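Local coordinates for protein deoxy-D-mannose-octulosonate 8-phosphate phosphatase (Haemophilus influenzae Rd, PDB 1K1E) that hydrolyses 3-deoxy-D-manno-octulosonate 8-phosphate to KDO and inorganic phosphate, with magnesium as cofactor, in lipopolysaccharide biosynthesis, at residues A[113-118]-A[133-138]; A[44-49]-A[162-167]. All blocks are in the same frame, centred on the assembly; numbering follows the deposited sequence.

Contact 1: A[113-118]-A[133-138]. With HG (mercury (II) ion), chain N.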
loop_
_atom_site.group_PDB
_atom_site.type_symbol
_atom_site.label_atom_id
_atom_site.label_comp_id
_atom_site.label_asym_id
_atom_site.label_seq_id
_atom_site.Cartn_x
_atom_site.Cartn_y
_atom_site.Cartn_z
ATOM N N PRO A 113 -25.389 -2.333 12.428
ATOM C CA PRO A 113 -26.569 -1.590 12.898
ATOM C C PRO A 113 -26.780 -0.328 12.036
ATOM O O PRO A 113 -27.909 0.133 11.890
ATOM C CB PRO A 113 -26.226 -1.220 14.351
ATOM C CG PRO A 113 -25.162 -2.224 14.743
ATOM C CD PRO A 113 -24.340 -2.386 13.456
ATOM N N ALA A 114 -25.698 0.188 11.456
ATOM C CA ALA A 114 -25.755 1.342 10.580
ATOM C C ALA A 114 -26.455 1.058 9.261
ATOM O O ALA A 114 -27.235 1.893 8.761
ATOM C CB ALA A 114 -24.329 1.912 10.320
ATOM N N PHE A 115 -26.207 -0.128 8.708
ATOM C CA PHE A 115 -26.859 -0.512 7.472
ATOM C C PHE A 115 -28.359 -0.580 7.726
ATOM O O PHE A 115 -29.133 -0.135 6.913
ATOM C CB PHE A 115 -26.409 -1.921 7.008
ATOM C CG PHE A 115 -24.927 -2.039 6.739
ATOM C CD1 PHE A 115 -24.249 -3.257 6.957
ATOM C CD2 PHE A 115 -24.207 -0.976 6.222
ATOM C CE1 PHE A 115 -22.878 -3.407 6.663
ATOM C CE2 PHE A 115 -22.848 -1.124 5.925
ATOM C CZ PHE A 115 -22.182 -2.345 6.149
ATOM N N ALA A 116 -28.722 -1.171 8.876
ATOM C CA ALA A 116 -30.117 -1.384 9.265
ATOM C C ALA A 116 -30.858 -0.069 9.503
ATOM O O ALA A 116 -32.020 0.066 9.175
ATOM C CB ALA A 116 -30.180 -2.250 10.509
ATOM N N ALA A 117 -30.166 0.906 10.053
ATOM C CA ALA A 117 -30.797 2.186 10.323
ATOM C C ALA A 117 -30.963 3.001 9.037
ATOM O O ALA A 117 -31.955 3.776 8.930
ATOM C CB ALA A 117 -30.008 2.916 11.280
ATOM N N CYS A 118 -30.061 2.828 8.048
ATOM C CA CYS A 118 -30.213 3.591 6.772
ATOM C C CYS A 118 -31.148 2.909 5.770
ATOM O O CYS A 118 -31.382 1.724 5.840
ATOM C CB CYS A 118 -28.869 3.810 6.074
ATOM S SG CYS A 118 -27.884 5.208 6.657
ATOM N N ASN A 133 -23.335 -9.621 2.884
ATOM C CA ASN A 133 -24.699 -10.190 2.794
ATOM C C ASN A 133 -25.759 -9.265 3.364
ATOM O O ASN A 133 -26.938 -9.310 3.005
ATOM C CB ASN A 133 -24.762 -11.503 3.552
ATOM C CG ASN A 133 -25.923 -12.396 3.053
ATOM O OD1 ASN A 133 -26.736 -12.911 3.831
ATOM N ND2 ASN A 133 -26.019 -12.507 1.791
ATOM N N ALA A 134 -25.308 -8.384 4.233
ATOM C CA ALA A 134 -26.226 -7.475 4.888
ATOM C C ALA A 134 -26.606 -6.186 4.148
ATOM O O ALA A 134 -27.623 -5.549 4.465
ATOM C CB ALA A 134 -25.647 -7.119 6.307
ATOM N N VAL A 135 -25.809 -5.766 3.191
ATOM C CA VAL A 135 -26.080 -4.467 2.536
ATOM C C VAL A 135 -26.896 -4.643 1.266
ATOM O O VAL A 135 -27.096 -5.771 0.792
ATOM C CB VAL A 135 -24.779 -3.814 2.104
ATOM C CG1 VAL A 135 -23.839 -3.580 3.297
ATOM C CG2 VAL A 135 -24.089 -4.741 1.074
ATOM N N ASP A 136 -27.341 -3.530 0.696
ATOM C CA ASP A 136 -28.114 -3.543 -0.539
ATOM C C ASP A 136 -27.226 -3.719 -1.745
ATOM O O ASP A 136 -27.595 -4.398 -2.711
ATOM C CB ASP A 136 -28.906 -2.244 -0.672
ATOM C CG ASP A 136 -29.967 -2.123 0.393
ATOM O OD1 ASP A 136 -30.046 -1.076 1.110
ATOM O OD2 ASP A 136 -30.702 -3.114 0.546
ATOM N N HIS A 137 -26.032 -3.145 -1.677
ATOM C CA HIS A 137 -25.162 -3.192 -2.817
ATOM C C HIS A 137 -23.712 -3.436 -2.433
ATOM O O HIS A 137 -23.122 -2.678 -1.659
ATOM C CB HIS A 137 -25.293 -1.848 -3.564
ATOM C CG HIS A 137 -26.706 -1.316 -3.666
ATOM N ND1 HIS A 137 -27.617 -1.765 -4.603
ATOM C CD2 HIS A 137 -27.326 -0.298 -3.008
ATOM C CE1 HIS A 137 -28.728 -1.044 -4.528
ATOM N NE2 HIS A 137 -28.575 -0.145 -3.571
ATOM N N VAL A 138 -23.110 -4.478 -2.983
ATOM C CA VAL A 138 -21.706 -4.721 -2.703
ATOM C C VAL A 138 -20.901 -4.065 -3.791
ATOM O O VAL A 138 -21.085 -4.387 -4.960
ATOM C CB VAL A 138 -21.410 -6.238 -2.646
ATOM C CG1 VAL A 138 -19.867 -6.484 -2.460
ATOM C CG2 VAL A 138 -22.184 -6.847 -1.461
HETATM HG HG HG N . -27.178 4.783 8.764
#
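A134 and V135 meet the ring of F115 where, in this HAD-type fold, the last turn of helix 112-117 passes the chain that leads into strand 137-138, outermost of the parallel sheet within this chain. A134 comes first and gives the lesser touch: its CB lies 4.2 Å from CD1 of F115, an oblique approach at the exposed margin of the contact. V135 carries the rest. Its CG1 sits over one ring face, 3.5 Å from the centroid and 11° off the ring normal, which meets the definition of a CH-pi contact. The near-equal separations around the ring confirm that this methyl is centred on the face: CG1 of V135 is 3.5 Å from CE1 of F115 and 3.9 Å from CG of F115. Both torsions contribute: with chi1 at -61°, CG of F115 stands opposite its own carbonyl carbon, and CG1 of V135 takes the same relation at -59°. S121 of strand 120-123 touches both side chains, while V131 packs on F115. D136, just before the strand, bonds to S121 through OD1 and its backbone. H137 then opens the strand with backbone hydrogen bonds to S121 and A123, and its ring meets that of F122. Helix 112-117 ends at A117; C118 is the first residue to leave helical phi/psi, although its N still reaches the carbonyl of A114. That carbonyl also serves the mercury ion seen in this structure, which C88 helps to bind: the metal lies 2.9 Å from O of A114 and 2.3 Å from SG of C118.

Contact 2: A[44-49]-A[162-167]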
loop_
_atom_site.group_PDB
_atom_site.type_symbol
_atom_site.label_atom_id
_atom_site.label_comp_id
_atom_site.label_asym_id
_atom_site.label_seq_id
_atom_site.Cartn_x
_atom_site.Cartn_y
_atom_site.Cartn_z
ATOM N N ILE A 44 -17.062 13.088 -2.851
ATOM C CA ILE A 44 -17.719 13.737 -1.729
ATOM C C ILE A 44 -18.116 15.141 -2.158
ATOM O O ILE A 44 -19.255 15.556 -1.922
ATOM C CB ILE A 44 -16.758 13.754 -0.533
ATOM C CG1 ILE A 44 -16.797 12.378 0.155
ATOM C CG2 ILE A 44 -17.141 14.802 0.471
ATOM C CD1 ILE A 44 -15.568 12.147 1.065
ATOM N N LYS A 45 -17.209 15.864 -2.823
ATOM C CA LYS A 45 -17.561 17.231 -3.241
ATOM C C LYS A 45 -18.681 17.192 -4.285
ATOM O O LYS A 45 -19.518 18.101 -4.329
ATOM C CB LYS A 45 -16.374 17.975 -3.880
ATOM C CG LYS A 45 -15.117 18.003 -3.017
ATOM C CD LYS A 45 -15.440 18.555 -1.619
ATOM C CE LYS A 45 -15.951 20.017 -1.648
ATOM N NZ LYS A 45 -16.470 20.443 -0.292
ATOM N N MET A 46 -18.631 16.181 -5.174
ATOM C CA MET A 46 -19.646 16.088 -6.217
ATOM C C MET A 46 -20.983 15.893 -5.564
ATOM O O MET A 46 -21.979 16.457 -5.980
ATOM C CB MET A 46 -19.309 14.939 -7.179
ATOM C CG MET A 46 -18.189 15.304 -8.078
ATOM S SD MET A 46 -17.596 13.903 -8.981
ATOM C CE MET A 46 -16.663 14.793 -10.406
ATOM N N LEU A 47 -21.021 15.073 -4.521
ATOM C CA LEU A 47 -22.288 14.880 -3.877
ATOM C C LEU A 47 -22.859 16.150 -3.291
ATOM O O LEU A 47 -24.006 16.491 -3.553
ATOM C CB LEU A 47 -22.216 13.829 -2.747
ATOM C CG LEU A 47 -21.947 12.359 -3.174
ATOM C CD1 LEU A 47 -21.894 11.433 -1.950
ATOM C CD2 LEU A 47 -23.090 11.854 -4.106
ATOM N N MET A 48 -22.034 16.835 -2.524
ATOM C CA MET A 48 -22.487 18.051 -1.870
ATOM C C MET A 48 -22.966 19.057 -2.907
ATOM O O MET A 48 -23.983 19.746 -2.720
ATOM C CB MET A 48 -21.318 18.545 -1.039
ATOM C CG MET A 48 -20.901 17.539 0.047
ATOM S SD MET A 48 -19.540 18.033 1.190
ATOM C CE MET A 48 -18.862 19.181 0.314
ATOM N N ASP A 49 -22.236 19.145 -4.008
ATOM C CA ASP A 49 -22.580 20.055 -5.112
ATOM C C ASP A 49 -23.949 19.699 -5.747
ATOM O O ASP A 49 -24.664 20.591 -6.215
ATOM C CB ASP A 49 -21.460 20.030 -6.151
ATOM C CG ASP A 49 -21.762 20.863 -7.409
ATOM O OD1 ASP A 49 -22.063 20.286 -8.496
ATOM O OD2 ASP A 49 -21.691 22.109 -7.309
ATOM N N SER A 162 -24.819 12.438 -13.810
ATOM C CA SER A 162 -23.511 11.853 -14.125
ATOM C C SER A 162 -22.636 12.855 -14.911
ATOM O O SER A 162 -21.407 12.785 -14.855
ATOM C CB SER A 162 -23.661 10.561 -14.963
ATOM O OG SER A 162 -23.808 10.834 -16.349
ATOM N N SER A 163 -23.250 13.802 -15.617
ATOM C CA SER A 163 -22.428 14.743 -16.382
ATOM C C SER A 163 -21.343 15.515 -15.605
ATOM O O SER A 163 -20.362 15.923 -16.226
ATOM C CB SER A 163 -23.319 15.737 -17.195
ATOM O OG SER A 163 -23.883 16.729 -16.357
ATOM N N VAL A 164 -21.478 15.678 -14.284
ATOM C CA VAL A 164 -20.462 16.375 -13.485
ATOM C C VAL A 164 -19.165 15.542 -13.460
ATOM O O VAL A 164 -18.051 16.071 -13.333
ATOM C CB VAL A 164 -20.989 16.611 -12.013
ATOM C CG1 VAL A 164 -21.000 15.278 -11.220
ATOM C CG2 VAL A 164 -20.143 17.653 -11.295
ATOM N N PHE A 165 -19.291 14.223 -13.590
ATOM C CA PHE A 165 -18.045 13.450 -13.578
ATOM C C PHE A 165 -17.702 12.826 -14.909
ATOM O O PHE A 165 -16.545 12.499 -15.117
ATOM C CB PHE A 165 -18.057 12.382 -12.481
ATOM C CG PHE A 165 -19.130 11.330 -12.627
ATOM C CD1 PHE A 165 -19.054 10.361 -13.610
ATOM C CD2 PHE A 165 -20.185 11.272 -11.701
ATOM C CE1 PHE A 165 -20.011 9.331 -13.673
ATOM C CE2 PHE A 165 -21.138 10.216 -11.782
ATOM C CZ PHE A 165 -21.018 9.273 -12.770
ATOM N N ASP A 166 -18.672 12.650 -15.801
ATOM C CA ASP A 166 -18.334 12.018 -17.063
ATOM C C ASP A 166 -18.144 12.911 -18.253
ATOM O O ASP A 166 -17.962 12.417 -19.358
ATOM C CB ASP A 166 -19.278 10.879 -17.416
ATOM C CG ASP A 166 -20.671 11.333 -17.730
ATOM O OD1 ASP A 166 -21.555 10.462 -17.705
ATOM O OD2 ASP A 166 -20.891 12.520 -17.994
ATOM N N THR A 167 -18.187 14.215 -18.026
ATOM C CA THR A 167 -17.893 15.159 -19.100
ATOM C C THR A 167 -17.046 16.332 -18.654
ATOM O O THR A 167 -17.164 16.830 -17.508
ATOM C CB THR A 167 -19.186 15.756 -19.806
ATOM O OG1 THR A 167 -19.919 16.614 -18.905
ATOM C CG2 THR A 167 -20.046 14.636 -20.356
#
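This is a buried, largely apolar helix-to-helix contact between helix 38-49 of the HAD-type fold, which follows strand 30-37, and the helices near the C-terminus, here the short helix 163-166. The nearest CA atoms across the segments are those of M46 and V164, 7.3 Å apart, and no hydrogen bond crosses between the segments. M46 spans the gap. Its chain runs extended beyond CG (chi2 170°, chi3 161°), which carries the terminal methyl to the far helix, where CE lies 3.5 Å from CB of F165. The thioether comes alongside the same carbon, SD of M46 being 3.8 Å from CB of F165, and the two side chains cross at about a right angle. Thus M46 touches the base of F165, while the phenyl ring leads elsewhere, with chi1 of 62° placing CG between the backbone N and the carbonyl carbon. One face of that ring covers O of S162, which lies 3.4 Å above the plane and accepts from N of both F165 and D166. V164 packs beside the methionine, its CG1 4.2 Å from CG of M46. CE of M46 also comes 3.5 Å from O of V164, placing a methyl against a buried carbonyl oxygen that has no polar partner in the model. D49 adds a looser touch to V164, but its OD1 is hydrogen-bonded to S174. A third subunit also borders the contact: Y130 of that subunit meets the F165 ring, and S109 of the same neighbouring subunit bonds to O of F165. Where the short helix closes, OG1 of T167 caps N of G170 in the next helix and also donates to O of S163, 2.8 Å from OG1.

In the fold
Contacts 1 and 2 lie in separate regions of one subunit, their centres about 24 Å apart and their nearest atoms about 12 Å apart, so they do not touch. Along the chain, 44-49 comes first and 162-167 last, so both segments of contact 1 fall between the two of contact 2. Contact 1 joins helix 112-117 to the chain leading into strand 137-138 through the F115 ring, whose side chain is about 9 Å from the bound cobalt. Contact 2 instead brings the C-terminal helices against helix 38-49, which holds K45, a substrate-binding residue by similarity. P113, beside contact 1, packs on L172 of a second subunit, whereas contact 2 itself meets a third subunit through F165 and M46.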